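Local coordinates for extracellular PQQ-dependent sugar dehydrogenase (PDB 6JT6), which oxidises sugars with a pyrroloquinoline quinone cofactor and probably passes the electrons on through the haem of its cytochrome b domain, at residues Asn59-Ser64 / Thr124-Gly129; Ser83-Thr88 / Pro93-Gly98; Gln22-Ser27 / Trp143-Thr148. All coordinates share one frame; numbering follows the deposited sequence.

Interaction 1. Residues Asn59-Ser64 / Thr124-Gly129. With HEM (protoporphyrin IX containing Fe), chain C.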
loop_
_atom_site.group_PDB
_atom_site.type_symbol
_atom_site.label_atom_id
_atom_site.label_comp_id
_atom_site.label_asym_id
_atom_site.label_seq_id
_atom_site.Cartn_x
_atom_site.Cartn_y
_atom_site.Cartn_z
ATOM N N ASN A 59 -5.301 2.116 0.269
ATOM C CA ASN A 59 -4.941 3.399 -0.314
ATOM C C ASN A 59 -5.782 3.697 -1.543
ATOM O O ASN A 59 -6.594 2.885 -1.961
ATOM C CB ASN A 59 -3.425 3.491 -0.630
ATOM C CG ASN A 59 -2.942 2.413 -1.592
ATOM O OD1 ASN A 59 -3.714 1.840 -2.345
ATOM N ND2 ASN A 59 -1.640 2.140 -1.567
ATOM N N SER A 60 -5.578 4.889 -2.087
ATOM C CA SER A 60 -5.972 5.213 -3.443
ATOM C C SER A 60 -4.714 5.777 -4.090
ATOM O O SER A 60 -4.063 6.666 -3.523
ATOM C CB SER A 60 -7.082 6.249 -3.460
ATOM O OG SER A 60 -7.227 6.718 -4.799
ATOM N N LEU A 61 -4.388 5.268 -5.273
ATOM C CA LEU A 61 -3.171 5.675 -5.982
ATOM C C LEU A 61 -3.291 7.053 -6.677
ATOM O O LEU A 61 -2.313 7.574 -7.177
ATOM C CB LEU A 61 -2.681 4.545 -6.925
ATOM C CG LEU A 61 -2.402 3.141 -6.338
ATOM C CD1 LEU A 61 -1.781 2.210 -7.392
ATOM C CD2 LEU A 61 -1.517 3.240 -5.086
ATOM N N GLY A 62 -4.491 7.632 -6.684
ATOM C CA GLY A 62 -4.703 8.945 -7.282
ATOM C C GLY A 62 -5.352 9.932 -6.338
ATOM O O GLY A 62 -5.698 11.016 -6.771
ATOM N N GLY A 63 -5.499 9.564 -5.050
ATOM C CA GLY A 63 -6.056 10.448 -4.036
ATOM C C GLY A 63 -7.531 10.172 -3.768
ATOM O O GLY A 63 -7.908 9.583 -2.741
ATOM N N SER A 64 -8.369 10.608 -4.712
ATOM C CA SER A 64 -9.794 10.378 -4.626
ATOM C C SER A 64 -10.080 8.875 -4.601
ATOM O O SER A 64 -9.410 8.069 -5.307
ATOM C CB SER A 64 -10.493 11.051 -5.836
ATOM O OG SER A 64 -11.813 10.565 -5.928
ATOM N N THR A 124 1.019 2.200 -12.279
ATOM C CA THR A 124 1.375 3.621 -12.358
ATOM C C THR A 124 0.645 4.345 -13.503
ATOM O O THR A 124 0.768 5.547 -13.622
ATOM C CB THR A 124 2.886 3.814 -12.507
ATOM O OG1 THR A 124 3.270 3.245 -13.761
ATOM C CG2 THR A 124 3.661 3.107 -11.378
ATOM N N ARG A 125 -0.080 3.597 -14.340
ATOM C CA ARG A 125 -0.936 4.175 -15.398
ATOM C C ARG A 125 -2.317 3.553 -15.355
ATOM O O ARG A 125 -2.448 2.338 -15.162
ATOM C CB ARG A 125 -0.320 3.973 -16.782
ATOM C CG ARG A 125 0.995 4.714 -16.978
ATOM C CD ARG A 125 0.796 6.195 -17.283
ATOM N NE ARG A 125 2.084 6.891 -17.387
ATOM C CZ ARG A 125 2.588 7.710 -16.465
ATOM N NH1 ARG A 125 3.775 8.274 -16.674
ATOM N NH2 ARG A 125 1.922 7.971 -15.338
ATOM N N TRP A 126 -3.346 4.378 -15.502
ATOM C CA TRP A 126 -4.724 3.871 -15.606
ATOM C C TRP A 126 -5.657 4.864 -16.300
ATOM O O TRP A 126 -5.332 6.028 -16.453
ATOM C CB TRP A 126 -5.291 3.531 -14.233
ATOM C CG TRP A 126 -5.244 4.665 -13.232
ATOM C CD1 TRP A 126 -6.184 5.639 -13.054
ATOM C CD2 TRP A 126 -4.197 4.928 -12.277
ATOM N NE1 TRP A 126 -5.805 6.487 -12.042
ATOM C CE2 TRP A 126 -4.582 6.088 -11.551
ATOM C CE3 TRP A 126 -2.983 4.293 -11.966
ATOM C CZ2 TRP A 126 -3.812 6.623 -10.499
ATOM C CZ3 TRP A 126 -2.197 4.825 -10.885
ATOM C CH2 TRP A 126 -2.626 5.987 -10.188
ATOM N N THR A 127 -6.852 4.433 -16.656
ATOM C CA THR A 127 -7.743 5.371 -17.361
ATOM C C THR A 127 -8.710 5.992 -16.364
ATOM O O THR A 127 -9.378 5.299 -15.619
ATOM C CB THR A 127 -8.454 4.702 -18.564
ATOM O OG1 THR A 127 -9.203 3.568 -18.114
ATOM C CG2 THR A 127 -7.430 4.210 -19.564
ATOM N N GLY A 128 -8.742 7.305 -16.316
ATOM C CA GLY A 128 -9.636 8.000 -15.423
ATOM C C GLY A 128 -8.900 8.442 -14.187
ATOM O O GLY A 128 -7.723 8.121 -14.017
ATOM N N GLY A 129 -9.611 9.171 -13.334
ATOM C CA GLY A 129 -9.061 9.726 -12.106
ATOM C C GLY A 129 -7.839 10.574 -12.393
ATOM O O GLY A 129 -7.841 11.414 -13.336
HETATM C CHA HEM C . -13.700 8.462 1.012
HETATM C CHB HEM C . -17.431 5.339 0.892
HETATM C CHC HEM C . -14.348 1.614 0.635
HETATM C CHD HEM C . -10.699 4.812 -0.125
HETATM C C1A HEM C . -14.976 7.930 1.055
HETATM C C2A HEM C . -16.152 8.683 1.304
HETATM C C3A HEM C . -17.196 7.788 1.280
HETATM C C4A HEM C . -16.675 6.492 1.013
HETATM C CMA HEM C . -18.668 8.107 1.497
HETATM C CAA HEM C . -16.244 10.183 1.547
HETATM C CBA HEM C . -15.563 10.641 2.849
HETATM C CGA HEM C . -15.994 9.900 4.088
HETATM O O1A HEM C . -15.210 9.138 4.713
HETATM O O2A HEM C . -17.161 10.050 4.511
HETATM C C1B HEM C . -16.919 4.046 0.833
HETATM C C2B HEM C . -17.742 2.872 0.905
HETATM C C3B HEM C . -16.867 1.804 0.878
HETATM C C4B HEM C . -15.505 2.379 0.769
HETATM C CMB HEM C . -19.280 2.849 1.032
HETATM C CAB HEM C . -17.116 0.336 0.909
HETATM C CBB HEM C . -18.085 -0.234 1.617
HETATM C C1C HEM C . -13.073 2.156 0.314
HETATM C C2C HEM C . -11.906 1.395 0.072
HETATM C C3C HEM C . -10.855 2.294 -0.152
HETATM C C4C HEM C . -11.391 3.629 -0.013
HETATM C CMC HEM C . -11.885 -0.122 0.027
HETATM C CAC HEM C . -9.449 1.937 -0.495
HETATM C CBC HEM C . -8.845 0.849 0.031
HETATM C C1D HEM C . -11.254 6.055 0.215
HETATM C C2D HEM C . -10.450 7.297 0.216
HETATM C C3D HEM C . -11.275 8.310 0.507
HETATM C C4D HEM C . -12.599 7.677 0.677
HETATM C CMD HEM C . -8.975 7.449 -0.048
HETATM C CAD HEM C . -10.899 9.780 0.686
HETATM C CBD HEM C . -10.783 10.576 -0.601
HETATM C CGD HEM C . -12.164 10.823 -1.143
HETATM O O1D HEM C . -12.540 10.387 -2.265
HETATM O O2D HEM C . -12.961 11.450 -0.431
HETATM N NA HEM C . -15.313 6.582 0.908
HETATM N NB HEM C . -15.624 3.712 0.756
HETATM N NC HEM C . -12.730 3.489 0.301
HETATM N ND HEM C . -12.562 6.336 0.465
HETATM FE FE HEM C . -14.037 5.084 0.593
#

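Interaction 2. Residues Ser83-Thr88 / Pro93-Gly98. With NAG (2-acetamido-2-deoxy-beta-D-glucopyranose), chain B; HEM (protoporphyrin IX containing Fe), chain C; MPD ((4S)-2-methyl-2,4-pentanediol), chain E.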
loop_
_atom_site.group_PDB
_atom_site.type_symbol
_atom_site.label_atom_id
_atom_site.label_comp_id
_atom_site.label_asym_id
_atom_site.label_seq_id
_atom_site.Cartn_x
_atom_site.Cartn_y
_atom_site.Cartn_z
ATOM N N SER A 83 -5.474 -6.849 -2.248
ATOM C CA SER A 83 -6.408 -6.826 -3.348
ATOM C C SER A 83 -6.349 -5.452 -4.036
ATOM O O SER A 83 -6.121 -4.424 -3.365
ATOM C CB SER A 83 -7.809 -7.132 -2.811
ATOM O OG SER A 83 -8.811 -6.922 -3.785
ATOM N N ALA A 84 -6.546 -5.440 -5.355
ATOM C CA ALA A 84 -6.712 -4.194 -6.099
ATOM C C ALA A 84 -8.189 -4.017 -6.384
ATOM O O ALA A 84 -8.863 -4.977 -6.813
ATOM C CB ALA A 84 -5.929 -4.212 -7.415
ATOM N N ARG A 85 -8.687 -2.787 -6.174
ATOM C CA ARG A 85 -10.104 -2.468 -6.398
ATOM C C ARG A 85 -10.333 -1.142 -7.103
ATOM O O ARG A 85 -9.398 -0.380 -7.302
ATOM C CB ARG A 85 -10.895 -2.550 -5.095
ATOM C CG ARG A 85 -10.602 -3.855 -4.377
ATOM C CD ARG A 85 -11.675 -4.319 -3.462
ATOM N NE ARG A 85 -11.252 -5.595 -2.872
ATOM C CZ ARG A 85 -11.937 -6.271 -1.956
ATOM N NH1 ARG A 85 -13.106 -5.788 -1.498
ATOM N NH2 ARG A 85 -11.448 -7.429 -1.491
ATOM N N TRP A 86 -11.595 -0.903 -7.475
ATOM C CA TRP A 86 -11.997 0.232 -8.283
ATOM C C TRP A 86 -13.441 0.600 -7.960
ATOM O O TRP A 86 -14.305 -0.261 -7.972
ATOM C CB TRP A 86 -11.863 -0.083 -9.766
ATOM C CG TRP A 86 -11.981 1.137 -10.612
ATOM C CD1 TRP A 86 -13.135 1.794 -10.945
ATOM C CD2 TRP A 86 -10.903 1.873 -11.225
ATOM N NE1 TRP A 86 -12.838 2.899 -11.741
ATOM C CE2 TRP A 86 -11.484 2.960 -11.935
ATOM C CE3 TRP A 86 -9.507 1.701 -11.273
ATOM C CZ2 TRP A 86 -10.709 3.876 -12.692
ATOM C CZ3 TRP A 86 -8.738 2.612 -12.015
ATOM C CH2 TRP A 86 -9.342 3.691 -12.702
ATOM N N ALA A 87 -13.670 1.879 -7.628
ATOM C CA ALA A 87 -15.003 2.435 -7.342
ATOM C C ALA A 87 -15.286 3.604 -8.304
ATOM O O ALA A 87 -14.430 4.477 -8.500
ATOM C CB ALA A 87 -15.033 2.941 -5.917
ATOM N N THR A 88 -16.466 3.647 -8.905
ATOM C CA THR A 88 -16.816 4.833 -9.720
ATOM C C THR A 88 -17.551 5.919 -8.912
ATOM O O THR A 88 -17.806 7.011 -9.430
ATOM C CB THR A 88 -17.641 4.446 -10.953
ATOM O OG1 THR A 88 -18.801 3.736 -10.515
ATOM C CG2 THR A 88 -16.829 3.536 -11.895
ATOM N N PRO A 93 -16.187 -0.823 -3.550
ATOM C CA PRO A 93 -15.375 -1.025 -4.768
ATOM C C PRO A 93 -15.506 -2.436 -5.350
ATOM O O PRO A 93 -15.759 -3.404 -4.611
ATOM C CB PRO A 93 -13.936 -0.796 -4.267
ATOM C CG PRO A 93 -14.112 0.131 -3.103
ATOM C CD PRO A 93 -15.351 -0.375 -2.422
ATOM N N SER A 94 -15.316 -2.537 -6.662
ATOM C CA SER A 94 -15.236 -3.833 -7.354
ATOM C C SER A 94 -13.796 -4.281 -7.466
ATOM O O SER A 94 -12.910 -3.462 -7.397
ATOM C CB SER A 94 -15.733 -3.662 -8.800
ATOM O OG SER A 94 -17.008 -3.045 -8.824
ATOM N N ILE A 95 -13.582 -5.552 -7.789
ATOM C CA ILE A 95 -12.254 -6.085 -8.078
ATOM C C ILE A 95 -11.727 -5.459 -9.365
ATOM O O ILE A 95 -12.459 -5.305 -10.350
ATOM C CB ILE A 95 -12.246 -7.642 -8.190
ATOM C CG1 ILE A 95 -12.738 -8.323 -6.892
ATOM C CG2 ILE A 95 -10.872 -8.168 -8.601
ATOM C CD1 ILE A 95 -12.090 -7.858 -5.594
ATOM N N TYR A 96 -10.459 -5.049 -9.322
ATOM C CA TYR A 96 -9.845 -4.371 -10.444
ATOM C C TYR A 96 -8.693 -5.249 -10.902
ATOM O O TYR A 96 -7.796 -5.579 -10.117
ATOM C CB TYR A 96 -9.426 -2.963 -10.010
ATOM C CG TYR A 96 -8.535 -2.201 -10.944
ATOM C CD1 TYR A 96 -8.833 -2.071 -12.319
ATOM C CD2 TYR A 96 -7.399 -1.558 -10.457
ATOM C CE1 TYR A 96 -7.987 -1.359 -13.168
ATOM C CE2 TYR A 96 -6.562 -0.835 -11.295
ATOM C CZ TYR A 96 -6.849 -0.741 -12.638
ATOM O OH TYR A 96 -5.989 -0.020 -13.448
ATOM N N SER A 97 -8.755 -5.674 -12.162
ATOM C CA SER A 97 -7.644 -6.363 -12.774
ATOM C C SER A 97 -6.903 -5.337 -13.633
ATOM O O SER A 97 -7.485 -4.360 -14.130
ATOM C CB SER A 97 -8.107 -7.578 -13.586
ATOM O OG SER A 97 -8.913 -7.152 -14.657
ATOM N N GLY A 98 -5.624 -5.588 -13.833
ATOM C CA GLY A 98 -4.698 -4.537 -14.193
ATOM C C GLY A 98 -3.484 -4.811 -13.320
ATOM O O GLY A 98 -2.532 -5.399 -13.794
HETATM C C1 NAG B . -2.301 -3.322 -16.926
HETATM C C2 NAG B . -2.757 -4.515 -17.762
HETATM C C3 NAG B . -3.786 -4.082 -18.814
HETATM C C4 NAG B . -4.921 -3.224 -18.235
HETATM C C5 NAG B . -4.372 -2.048 -17.408
HETATM C C6 NAG B . -5.497 -1.421 -16.594
HETATM C C7 NAG B . -0.925 -6.144 -18.131
HETATM C C8 NAG B . 0.279 -6.360 -19.010
HETATM N N2 NAG B . -1.583 -5.024 -18.425
HETATM O O3 NAG B . -4.348 -5.257 -19.391
HETATM O O4 NAG B . -5.761 -2.752 -19.314
HETATM O O5 NAG B . -3.356 -2.468 -16.478
HETATM O O6 NAG B . -5.118 -0.167 -15.996
HETATM O O7 NAG B . -1.259 -6.928 -17.246
HETATM C CHA HEM C . -13.700 8.462 1.012
HETATM C CHB HEM C . -17.431 5.339 0.892
HETATM C CHC HEM C . -14.348 1.614 0.635
HETATM C CHD HEM C . -10.699 4.812 -0.125
HETATM C C1A HEM C . -14.976 7.930 1.055
HETATM C C2A HEM C . -16.152 8.683 1.304
HETATM C C3A HEM C . -17.196 7.788 1.280
HETATM C C4A HEM C . -16.675 6.492 1.013
HETATM C CMA HEM C . -18.668 8.107 1.497
HETATM C CAA HEM C . -16.244 10.183 1.547
HETATM C CBA HEM C . -15.563 10.641 2.849
HETATM C CGA HEM C . -15.994 9.900 4.088
HETATM O O1A HEM C . -15.210 9.138 4.713
HETATM O O2A HEM C . -17.161 10.050 4.511
HETATM C C1B HEM C . -16.919 4.046 0.833
HETATM C C2B HEM C . -17.742 2.872 0.905
HETATM C C3B HEM C . -16.867 1.804 0.878
HETATM C C4B HEM C . -15.505 2.379 0.769
HETATM C CMB HEM C . -19.280 2.849 1.032
HETATM C CAB HEM C . -17.116 0.336 0.909
HETATM C CBB HEM C . -18.085 -0.234 1.617
HETATM C C1C HEM C . -13.073 2.156 0.314
HETATM C C2C HEM C . -11.906 1.395 0.072
HETATM C C3C HEM C . -10.855 2.294 -0.152
HETATM C C4C HEM C . -11.391 3.629 -0.013
HETATM C CMC HEM C . -11.885 -0.122 0.027
HETATM C CAC HEM C . -9.449 1.937 -0.495
HETATM C CBC HEM C . -8.845 0.849 0.031
HETATM C C1D HEM C . -11.254 6.055 0.215
HETATM C C2D HEM C . -10.450 7.297 0.216
HETATM C C3D HEM C . -11.275 8.310 0.507
HETATM C C4D HEM C . -12.599 7.677 0.677
HETATM C CMD HEM C . -8.975 7.449 -0.048
HETATM C CAD HEM C . -10.899 9.780 0.686
HETATM C CBD HEM C . -10.783 10.576 -0.601
HETATM C CGD HEM C . -12.164 10.823 -1.143
HETATM O O1D HEM C . -12.540 10.387 -2.265
HETATM O O2D HEM C . -12.961 11.450 -0.431
HETATM N NA HEM C . -15.313 6.582 0.908
HETATM N NB HEM C . -15.624 3.712 0.756
HETATM N NC HEM C . -12.730 3.489 0.301
HETATM N ND HEM C . -12.562 6.336 0.465
HETATM FE FE HEM C . -14.037 5.084 0.593
HETATM C C1 MPD E . -7.329 -9.049 -9.765
HETATM C C2 MPD E . -6.655 -8.326 -8.592
HETATM O O2 MPD E . -7.407 -7.158 -8.225
HETATM C CM MPD E . -5.289 -7.843 -9.043
HETATM C C3 MPD E . -6.505 -9.235 -7.355
HETATM C C4 MPD E . -7.857 -9.635 -6.743
HETATM O O4 MPD E . -7.715 -10.738 -5.847
HETATM C C5 MPD E . -8.429 -8.502 -5.924
HETATM O O HOH W 1 -15.030 -3.718 -2.019
#

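Interaction 3. Residues Gln22-Ser27 / Trp143-Thr148. With HEM (protoporphyrin IX containing Fe), chain C.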
loop_
_atom_site.group_PDB
_atom_site.type_symbol
_atom_site.label_atom_id
_atom_site.label_comp_id
_atom_site.label_asym_id
_atom_site.label_seq_id
_atom_site.Cartn_x
_atom_site.Cartn_y
_atom_site.Cartn_z
ATOM N N GLN A 22 -1.784 9.739 12.762
ATOM C CA GLN A 22 -1.866 9.785 14.250
ATOM C C GLN A 22 -3.150 9.198 14.888
ATOM O O GLN A 22 -3.062 8.573 15.933
ATOM C CB GLN A 22 -1.626 11.227 14.778
ATOM C CG GLN A 22 -2.697 12.238 14.330
ATOM C CD GLN A 22 -2.483 13.676 14.801
ATOM O OE1 GLN A 22 -1.818 13.940 15.814
ATOM N NE2 GLN A 22 -3.077 14.620 14.065
ATOM N N ASP A 23 -4.314 9.407 14.263
ATOM C CA ASP A 23 -5.603 8.923 14.796
ATOM C C ASP A 23 -5.712 7.399 14.704
ATOM O O ASP A 23 -6.180 6.758 15.635
ATOM C CB ASP A 23 -6.798 9.586 14.069
ATOM C CG ASP A 23 -6.609 11.106 13.877
ATOM O OD1 ASP A 23 -5.999 11.744 14.779
ATOM O OD2 ASP A 23 -7.023 11.639 12.820
ATOM N N THR A 24 -5.264 6.839 13.583
ATOM C CA THR A 24 -5.345 5.407 13.317
ATOM C C THR A 24 -4.149 4.623 13.851
ATOM O O THR A 24 -4.228 3.391 14.046
ATOM C CB THR A 24 -5.495 5.170 11.804
ATOM O OG1 THR A 24 -4.329 5.657 11.111
ATOM C CG2 THR A 24 -6.772 5.879 11.276
ATOM N N ASP A 25 -3.040 5.338 14.088
ATOM C CA ASP A 25 -1.725 4.736 14.360
ATOM C C ASP A 25 -1.260 3.758 13.256
ATOM O O ASP A 25 -0.588 2.762 13.515
ATOM C CB ASP A 25 -1.686 4.074 15.735
ATOM C CG ASP A 25 -1.863 5.064 16.848
ATOM O OD1 ASP A 25 -1.264 6.169 16.767
ATOM O OD2 ASP A 25 -2.612 4.730 17.802
ATOM N N ALA A 26 -1.652 4.061 12.027
ATOM C CA ALA A 26 -1.248 3.254 10.908
ATOM C C ALA A 26 -0.265 4.049 10.055
ATOM O O ALA A 26 -0.220 5.304 10.135
ATOM C CB ALA A 26 -2.468 2.842 10.116
ATOM N N SER A 27 0.501 3.321 9.232
ATOM C CA SER A 27 1.485 3.916 8.318
ATOM C C SER A 27 1.309 3.424 6.893
ATOM O O SER A 27 0.977 2.239 6.662
ATOM C CB SER A 27 2.899 3.477 8.719
ATOM O OG SER A 27 3.151 3.704 10.061
ATOM N N TRP A 143 -5.591 7.466 1.684
ATOM C CA TRP A 143 -5.384 6.405 2.688
ATOM C C TRP A 143 -6.762 6.052 3.245
ATOM O O TRP A 143 -7.641 6.922 3.320
ATOM C CB TRP A 143 -4.399 6.857 3.809
ATOM C CG TRP A 143 -4.779 8.082 4.552
ATOM C CD1 TRP A 143 -4.430 9.400 4.256
ATOM C CD2 TRP A 143 -5.617 8.147 5.711
ATOM N NE1 TRP A 143 -4.981 10.249 5.180
ATOM C CE2 TRP A 143 -5.717 9.523 6.083
ATOM C CE3 TRP A 143 -6.266 7.173 6.502
ATOM C CZ2 TRP A 143 -6.448 9.951 7.218
ATOM C CZ3 TRP A 143 -7.011 7.605 7.629
ATOM C CH2 TRP A 143 -7.109 8.994 7.951
ATOM N N ALA A 144 -6.956 4.797 3.630
ATOM C CA ALA A 144 -8.236 4.352 4.181
ATOM C C ALA A 144 -7.977 3.238 5.189
ATOM O O ALA A 144 -7.007 2.465 5.047
ATOM C CB ALA A 144 -9.209 3.893 3.069
ATOM N N PHE A 145 -8.844 3.141 6.197
ATOM C CA PHE A 145 -8.546 2.304 7.334
ATOM C C PHE A 145 -9.833 1.888 7.985
ATOM O O PHE A 145 -10.700 2.735 8.231
ATOM C CB PHE A 145 -7.683 3.140 8.277
ATOM C CG PHE A 145 -7.205 2.433 9.513
ATOM C CD1 PHE A 145 -6.074 1.618 9.492
ATOM C CD2 PHE A 145 -7.842 2.679 10.749
ATOM C CE1 PHE A 145 -5.608 1.013 10.675
ATOM C CE2 PHE A 145 -7.369 2.089 11.921
ATOM C CZ PHE A 145 -6.257 1.247 11.881
ATOM N N HIS A 146 -9.970 0.588 8.262
ATOM C CA HIS A 146 -11.030 0.135 9.165
ATOM C C HIS A 146 -10.398 -0.272 10.481
ATOM O O HIS A 146 -9.607 -1.225 10.545
ATOM C CB HIS A 146 -11.791 -1.036 8.597
ATOM C CG HIS A 146 -13.167 -1.142 9.147
ATOM N ND1 HIS A 146 -13.418 -1.383 10.480
ATOM C CD2 HIS A 146 -14.371 -0.954 8.563
ATOM C CE1 HIS A 146 -14.726 -1.401 10.676
ATOM N NE2 HIS A 146 -15.325 -1.127 9.532
ATOM N N SER A 147 -10.733 0.453 11.534
ATOM C CA SER A 147 -10.080 0.275 12.840
ATOM C C SER A 147 -10.355 -1.046 13.542
ATOM O O SER A 147 -9.645 -1.396 14.494
ATOM C CB SER A 147 -10.456 1.458 13.763
ATOM O OG SER A 147 -11.821 1.368 14.152
ATOM N N THR A 148 -11.387 -1.784 13.135
ATOM C CA THR A 148 -11.783 -2.994 13.919
ATOM C C THR A 148 -12.101 -4.236 13.115
ATOM O O THR A 148 -11.851 -5.331 13.586
ATOM C CB THR A 148 -13.013 -2.769 14.838
ATOM O OG1 THR A 148 -14.192 -2.562 14.017
ATOM C CG2 THR A 148 -12.771 -1.553 15.811
HETATM C CHA HEM C . -13.700 8.462 1.012
HETATM C CHB HEM C . -17.431 5.339 0.892
HETATM C CHC HEM C . -14.348 1.614 0.635
HETATM C CHD HEM C . -10.699 4.812 -0.125
HETATM C C1A HEM C . -14.976 7.930 1.055
HETATM C C2A HEM C . -16.152 8.683 1.304
HETATM C C3A HEM C . -17.196 7.788 1.280
HETATM C C4A HEM C . -16.675 6.492 1.013
HETATM C CMA HEM C . -18.668 8.107 1.497
HETATM C CAA HEM C . -16.244 10.183 1.547
HETATM C CBA HEM C . -15.563 10.641 2.849
HETATM C CGA HEM C . -15.994 9.900 4.088
HETATM O O1A HEM C . -15.210 9.138 4.713
HETATM O O2A HEM C . -17.161 10.050 4.511
HETATM C C1B HEM C . -16.919 4.046 0.833
HETATM C C2B HEM C . -17.742 2.872 0.905
HETATM C C3B HEM C . -16.867 1.804 0.878
HETATM C C4B HEM C . -15.505 2.379 0.769
HETATM C CMB HEM C . -19.280 2.849 1.032
HETATM C CAB HEM C . -17.116 0.336 0.909
HETATM C CBB HEM C . -18.085 -0.234 1.617
HETATM C C1C HEM C . -13.073 2.156 0.314
HETATM C C2C HEM C . -11.906 1.395 0.072
HETATM C C3C HEM C . -10.855 2.294 -0.152
HETATM C C4C HEM C . -11.391 3.629 -0.013
HETATM C CMC HEM C . -11.885 -0.122 0.027
HETATM C CAC HEM C . -9.449 1.937 -0.495
HETATM C CBC HEM C . -8.845 0.849 0.031
HETATM C C1D HEM C . -11.254 6.055 0.215
HETATM C C2D HEM C . -10.450 7.297 0.216
HETATM C C3D HEM C . -11.275 8.310 0.507
HETATM C C4D HEM C . -12.599 7.677 0.677
HETATM C CMD HEM C . -8.975 7.449 -0.048
HETATM C CAD HEM C . -10.899 9.780 0.686
HETATM C CBD HEM C . -10.783 10.576 -0.601
HETATM C CGD HEM C . -12.164 10.823 -1.143
HETATM O O1D HEM C . -12.540 10.387 -2.265
HETATM O O2D HEM C . -12.961 11.450 -0.431
HETATM N NA HEM C . -15.313 6.582 0.908
HETATM N NB HEM C . -15.624 3.712 0.756
HETATM N NC HEM C . -12.730 3.489 0.301
HETATM N ND HEM C . -12.562 6.336 0.465
HETATM FE FE HEM C . -14.037 5.084 0.593
#

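Interaction 1. Residues Asn59-Ser64 / Thr124-Gly129
Leu61 and Trp126 make most of this small contact, which buries 116 Å² in all and has no hydrogen bond across it. Along the 124-129 segment, Thr124, whose OG1 is hydrogen-bonded to Asp42, and Arg125 lead up to Trp126, which swings inward. With CG placed between its backbone N and carbonyl carbon (chi1 55°), the indole sends the far corner of its six-membered ring forward. CH2 meets Leu61 CB at 3.6 Å, and the same CH2 lies 3.4 Å from Leu61 O, which sits at the ring edge close to its plane. Neighbouring CZ2 comes 4.0 Å from Gly62 N; a beta carbon on Gly62 would press against CZ2, which probably favours glycine there. With the indole of Trp126 replaced by an alanine side chain, the space beside Leu61 CB would probably be left unfilled and Asn68 OD1 would lose its NE1 donor. Asn68 also donates to Ser64 O, which receives Ser60 OG at 2.6 Å from above its carbonyl plane, so one asparagine ties the indole to a turn already braced within itself. The turn's other side faces the haem, with Asn59 O 3.3 Å from HEM CAC and Ser64 CA 3.6 Å from HEM O1D. The turn leaves the end of strand 56-60, with Leu61 resting on Phe44 of strand 43-51 and on Pro69, while Trp126, from the loop between strands 113-121 and 138-146, also touches Pro69.

Interaction 2. Residues Ser83-Thr88 / Pro93-Gly98
Tyr96 lies across Ala84, Arg85 and Trp86, and can be followed outward atom by atom. Its backbone N first fixes the start, donating to Ala84 O at 3.0 Å with an N-H...O angle of 164°. CB then rests 3.5 Å from Arg85 C and is also close to Trp86 CB. Because CG is anti to the backbone N (chi1 168°), the ring runs out beside Trp86: CD2 passes Arg85 O and Ala84 CB, while Trp86 CE3 stands 3.7 Å above the ring plane, over its centre. This is an edge-to-face pair, the indole edge against the tyrosine face, with ring centroids 4.9 Å apart and planes at 55°. At the tip, Tyr96 OH accepts a hydrogen bond from NAG O6 at 2.7 Å, the sugar oxygen lying at the ring edge, near its plane. Nearer the haem, Trp86 N donates to Ser94 O at 2.9 Å, and Ser94 N returns a bond to Trp86 O. Pro93 packs its CB against Arg85 CB and brings CD to 3.8 Å from HEM CHC. Arg85 NH1 reaches Pro93 O through a water and bonds directly to Ser159 O, while Ile95 CD1 lies over one guanidinium face. The reciprocal Trp86-Ser94 pair and the neighbouring non-hydrogen-bonded Arg85-Ile95 pair define an antiparallel beta hairpin, whose short strand 94-95 is an outermost strand of the six-stranded sheet, with Pro93 at the haem and Tyr96 at the attached glycan.

Interaction 3. Residues Gln22-Ser27 / Trp143-Thr148
Thr24 and Phe145 have the most surface buried here, 70 and 66 Å², and they meet as a CH-pi contact. Thr24 CB sits 3.7 Å from the Phe145 ring centroid, only 18° off the ring normal, which places it over the face but displaced toward the rim. The methyl CG2 overhangs that rim, 3.4 Å from Phe145 CD2. Two torsions explain the meeting: Phe145 CG is anti to its backbone N (chi1 -178°), which extends the ring out from its strand, and Thr24 holds CG2 anti to its own carbonyl carbon. That choice puts OG1 between the backbone N and the carbonyl carbon, where it accepts from Ala26 N at 3.2 Å and closes an ST turn. The hydroxyl is thus engaged with its own chain while the carbon side of threonine meets the aromatic group. Two smaller contacts flank the pair: Ala26 CB approaches Phe145 CE1 at 3.7 Å, and Trp143 CZ3 lies 4.0 Å from Thr24 CG2. Between the two aromatic residues, Ala144 points away from the turn and sets its CB 3.6 Å from HEM CHD, making this strand part of the haem pocket wall. The turn, with a G1 beta bulge where Asp25 and Ala26 face Gln21, joins strands 15-21 and 26-33 of one sheet; strand 138-146, running between strands 56-60 and 166-173, belongs to the other, and His166 touches Thr24, Trp143 and Phe145.

In the fold
The three contacts all reach the six-stranded antiparallel sheet and all touch the haem, at different points on its rim. Interaction 1 meets a vinyl group and a propionate, interaction 2 the methine CHC, and interaction 3 the methine CHD. Interactions 1 and 2 are direct neighbours, their centres 11 Å apart: Trp126 CD1 packs 3.7 Å from Trp86 CH2, and Trp126 CB lies 3.7 Å from Tyr96 OH, so Trp86, Tyr96 and Trp126 touch one another in one aromatic group, with Tyr96 reaching the glycan. Interaction 3 touches neither: its nearest atoms are about 4 Å from interaction 1, through adjacent strands 56-60 and 138-146, and about 9 Å from interaction 2.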